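Long-range contact in cytosine-specific methyltransferase (Escherichia coli O157:H7 EDL933, PDB 3G7U), which probably methylates cytosine at carbon 5 in DNA, using S-adenosyl-L-methionine as methyl donor: residues L116-P121 against R162-F167. Sequence-based numbering, arbitrary orientation.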
ATOM      1  N   LEU A 116      11.711  -5.571   6.593  1.00 22.71           N
ATOM      2  CA  LEU A 116      10.482  -6.173   6.036  1.00 20.42           C
ATOM      3  C   LEU A 116      10.514  -5.801   4.579  1.00 22.22           C
ATOM      4  O   LEU A 116      10.502  -4.600   4.233  1.00 21.57           O
ATOM      5  CB  LEU A 116       9.241  -5.604   6.714  1.00 23.83           C
ATOM      6  CG  LEU A 116       7.869  -6.082   6.154  1.00 28.85           C
ATOM      7  CD1 LEU A 116       6.845  -6.068   7.235  1.00 31.68           C
ATOM      8  CD2 LEU A 116       7.365  -5.242   4.977  1.00 29.17           C
ATOM      9  N   ALA A 117      10.496  -6.810   3.723  1.00 21.42           N
ATOM     10  CA  ALA A 117      10.331  -6.606   2.277  1.00 22.07           C
ATOM     11  C   ALA A 117       9.003  -7.208   1.854  1.00 24.00           C
ATOM     12  O   ALA A 117       8.585  -8.234   2.397  1.00 22.64           O
ATOM     13  CB  ALA A 117      11.440  -7.269   1.516  1.00 21.16           C
ATOM     14  N   GLU A 118       8.326  -6.538   0.936  1.00 23.42           N
ATOM     15  CA  GLU A 118       7.064  -7.068   0.383  1.00 24.03           C
ATOM     16  C   GLU A 118       7.286  -7.304  -1.101  1.00 27.32           C
ATOM     17  O   GLU A 118       7.971  -6.516  -1.772  1.00 23.59           O
ATOM     18  CB  GLU A 118       5.900  -6.117   0.654  1.00 23.99           C
ATOM     19  CG  GLU A 118       6.009  -4.692   0.050  1.00 31.96           C
ATOM     20  CD  GLU A 118       5.566  -4.599  -1.427  1.00 38.15           C
ATOM     21  OE1 GLU A 118       5.711  -3.517  -2.041  1.00 31.50           O
ATOM     22  OE2 GLU A 118       5.052  -5.598  -1.976  1.00 33.98           O
ATOM     23  N   ASN A 119       6.746  -8.401  -1.638  1.00 26.45           N
ATOM     24  CA  ASN A 119       6.872  -8.667  -3.055  1.00 24.42           C
ATOM     25  C   ASN A 119       5.537  -9.252  -3.562  1.00 30.75           C
ATOM     26  O   ASN A 119       4.806  -9.860  -2.809  1.00 31.57           O
ATOM     27  CB  ASN A 119       7.989  -9.655  -3.367  1.00 26.52           C
ATOM     28  CG  ASN A 119       9.382  -9.029  -3.297  1.00 34.33           C
ATOM     29  OD1 ASN A 119       9.991  -9.031  -2.235  1.00 33.58           O
ATOM     30  ND2 ASN A 119       9.898  -8.528  -4.435  1.00 29.06           N
ATOM     31  N   VAL A 120       5.243  -9.052  -4.832  1.00 32.13           N
ATOM     32  CA  VAL A 120       4.082  -9.725  -5.462  1.00 31.19           C
ATOM     33  C   VAL A 120       4.510 -11.106  -5.960  1.00 30.13           C
ATOM     34  O   VAL A 120       5.704 -11.345  -6.180  1.00 29.17           O
ATOM     35  CB  VAL A 120       3.529  -8.861  -6.634  1.00 32.14           C
ATOM     36  CG1 VAL A 120       2.906  -7.595  -6.092  1.00 35.17           C
ATOM     37  CG2 VAL A 120       4.634  -8.533  -7.635  1.00 33.29           C
ATOM     38  N   PRO A 121       3.537 -12.037  -6.170  1.00 33.19           N
ATOM     39  CA  PRO A 121       3.877 -13.312  -6.820  1.00 29.37           C
ATOM     40  C   PRO A 121       4.714 -13.146  -8.086  1.00 32.81           C
ATOM     41  O   PRO A 121       4.509 -12.196  -8.839  1.00 32.64           O
ATOM     42  CB  PRO A 121       2.496 -13.900  -7.141  1.00 33.85           C
ATOM     43  CG  PRO A 121       1.666 -13.455  -5.959  1.00 30.06           C
ATOM     44  CD  PRO A 121       2.112 -12.003  -5.769  1.00 31.21           C
ATOM     45  N   ARG A 162      -6.229  -9.588  -3.068  1.00 28.87           N
ATOM     46  CA  ARG A 162      -4.875  -9.630  -3.607  0.50 33.22           C
ATOM     47  C   ARG A 162      -3.909 -10.347  -2.652  1.00 30.49           C
ATOM     48  O   ARG A 162      -4.039 -10.224  -1.438  1.00 27.79           O
ATOM     49  CB  ARG A 162      -4.371  -8.225  -3.994  0.50 34.29           C
ATOM     50  CG  ARG A 162      -4.133  -7.226  -2.856  0.50 37.58           C
ATOM     51  CD  ARG A 162      -3.100  -6.164  -3.289  0.50 39.31           C
ATOM     52  NE  ARG A 162      -3.673  -5.144  -4.169  0.50 46.75           N
ATOM     53  CZ  ARG A 162      -2.988  -4.446  -5.078  0.50 51.47           C
ATOM     54  NH1 ARG A 162      -3.612  -3.539  -5.820  0.50 50.99           N
ATOM     55  NH2 ARG A 162      -1.685  -4.650  -5.262  0.50 55.70           N
ATOM     56  N   THR A 163      -2.964 -11.101  -3.202  1.00 31.65           N
ATOM     57  CA  THR A 163      -1.997 -11.788  -2.359  1.00 33.76           C
ATOM     58  C   THR A 163      -0.642 -11.079  -2.428  1.00 32.38           C
ATOM     59  O   THR A 163      -0.317 -10.432  -3.418  1.00 33.22           O
ATOM     60  CB  THR A 163      -1.845 -13.284  -2.702  1.00 34.31           C
ATOM     61  OG1 THR A 163      -1.427 -13.414  -4.055  1.00 41.44           O
ATOM     62  CG2 THR A 163      -3.165 -14.026  -2.533  1.00 34.93           C
ATOM     63  N   ARG A 164       0.146 -11.225  -1.360  1.00 29.94           N
ATOM     64  CA  ARG A 164       1.410 -10.502  -1.195  0.50 31.11           C
ATOM     65  C   ARG A 164       2.349 -11.407  -0.416  1.00 28.34           C
ATOM     66  O   ARG A 164       1.882 -12.068   0.487  1.00 28.02           O
ATOM     67  CB  ARG A 164       1.156  -9.269  -0.316  0.50 30.07           C
ATOM     68  CG  ARG A 164       2.026  -8.065  -0.610  0.50 31.94           C
ATOM     69  CD  ARG A 164       1.420  -7.222  -1.722  0.50 29.66           C
ATOM     70  NE  ARG A 164       2.389  -6.304  -2.305  0.50 31.11           N
ATOM     71  CZ  ARG A 164       2.104  -5.432  -3.266  0.50 32.51           C
ATOM     72  NH1 ARG A 164       3.045  -4.629  -3.737  0.50 35.60           N
ATOM     73  NH2 ARG A 164       0.879  -5.352  -3.757  0.50 32.09           N
ATOM     74  N   TYR A 165       3.650 -11.398  -0.728  1.00 27.62           N
ATOM     75  CA  TYR A 165       4.620 -12.094   0.121  1.00 27.06           C
ATOM     76  C   TYR A 165       5.280 -11.067   1.028  1.00 26.21           C
ATOM     77  O   TYR A 165       5.580  -9.955   0.584  1.00 28.85           O
ATOM     78  CB  TYR A 165       5.719 -12.695  -0.719  1.00 27.91           C
ATOM     79  CG  TYR A 165       5.367 -13.979  -1.446  1.00 30.85           C
ATOM     80  CD1 TYR A 165       5.359 -15.210  -0.783  1.00 30.79           C
ATOM     81  CD2 TYR A 165       5.111 -13.959  -2.811  1.00 29.49           C
ATOM     82  CE1 TYR A 165       5.063 -16.405  -1.479  1.00 32.29           C
ATOM     83  CE2 TYR A 165       4.812 -15.148  -3.517  1.00 32.03           C
ATOM     84  CZ  TYR A 165       4.793 -16.351  -2.838  1.00 30.00           C
ATOM     85  OH  TYR A 165       4.532 -17.507  -3.535  1.00 33.24           O
ATOM     86  N   PHE A 166       5.500 -11.421   2.290  1.00 24.42           N
ATOM     87  CA  PHE A 166       6.323 -10.606   3.174  1.00 24.92           C
ATOM     88  C   PHE A 166       7.523 -11.404   3.634  1.00 25.97           C
ATOM     89  O   PHE A 166       7.385 -12.557   4.039  1.00 26.08           O
ATOM     90  CB  PHE A 166       5.517 -10.173   4.365  1.00 20.47           C
ATOM     91  CG  PHE A 166       4.470  -9.155   4.042  1.00 27.65           C
ATOM     92  CD1 PHE A 166       4.755  -7.798   4.132  1.00 29.59           C
ATOM     93  CD2 PHE A 166       3.193  -9.540   3.630  1.00 31.61           C
ATOM     94  CE1 PHE A 166       3.760  -6.814   3.832  1.00 27.62           C
ATOM     95  CE2 PHE A 166       2.207  -8.557   3.322  1.00 29.90           C
ATOM     96  CZ  PHE A 166       2.501  -7.206   3.435  1.00 30.42           C
ATOM     97  N   PHE A 167       8.700 -10.779   3.561  1.00 22.49           N
ATOM     98  CA  PHE A 167       9.955 -11.397   3.961  1.00 22.25           C
ATOM     99  C   PHE A 167      10.492 -10.584   5.119  1.00 24.40           C
ATOM    100  O   PHE A 167      10.762  -9.412   4.924  1.00 23.67           O
ATOM    101  CB  PHE A 167      10.954 -11.384   2.820  1.00 25.01           C
ATOM    102  CG  PHE A 167      10.495 -12.163   1.610  1.00 30.59           C
ATOM    103  CD1 PHE A 167      10.669 -13.534   1.543  1.00 36.58           C
ATOM    104  CD2 PHE A 167       9.869 -11.517   0.546  1.00 32.76           C
ATOM    105  CE1 PHE A 167      10.222 -14.269   0.420  1.00 37.97           C
ATOM    106  CE2 PHE A 167       9.422 -12.233  -0.580  1.00 36.65           C
ATOM    107  CZ  PHE A 167       9.598 -13.600  -0.640  1.00 32.93           C
TER
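Glu118 and Arg164 meet diagonally across two neighbouring antiparallel strands at the probable catalytic end of a class I methyltransferase sheet. Glu118, Asn119 and Val120 form the Glu-Asn-Val sequence characteristic of motif VI in C5 cytosine methyltransferases. Arg162 and Arg164 match the Arg-X-Arg of motif VIII. In relatives the motif VI glutamate and the second motif VIII arginine contact the flipped-out cytosine, and Glu118 and Arg164 probably do so here. Arg164 is modelled in two conformers, and in one of them it holds Glu118 in a salt bridge. Arg164 NE and NH1 both donate to Glu118 OE2, each at 2.8 Å. They reach OE2 from the same face of the carboxylate, whose plane is 52° from that of the guanidinium. A further bond from Arg164 NH1 to Glu118 OE1 is weak. Glu118 CG sits between the backbone N and the carbonyl carbon (chi1 61°), and the chain bends at chi2 (83°), which brings the carboxylate to Arg164. Val120 CG1 lies over the centre of one guanidinium face, 3.6 Å from Arg164 CZ.

The backbones pair between strands 114-119 and 163-171 of the Rossmann-like sheet. Ala117 and Phe167 are a hydrogen-bonded pair, with Phe167 N to Ala117 O at 2.8 Å. Asn119 and Tyr165 form another. On the Glu118 face of the sheet, Leu116 CD2 meets the edge of the Phe166 ring at CD1, 3.7 Å away. Helix 353-367 packs against both side chains. On the other face, Asn119 OD1 approaches Phe167 CE2 at 3.6 Å, the amide steeply inclined to the ring. The Asn119 side chain also lies close to Cys81, the predicted active-site residue. Past the strand end, Pro121 CA comes to the edge of the Tyr165 ring, 3.9 Å from CE2.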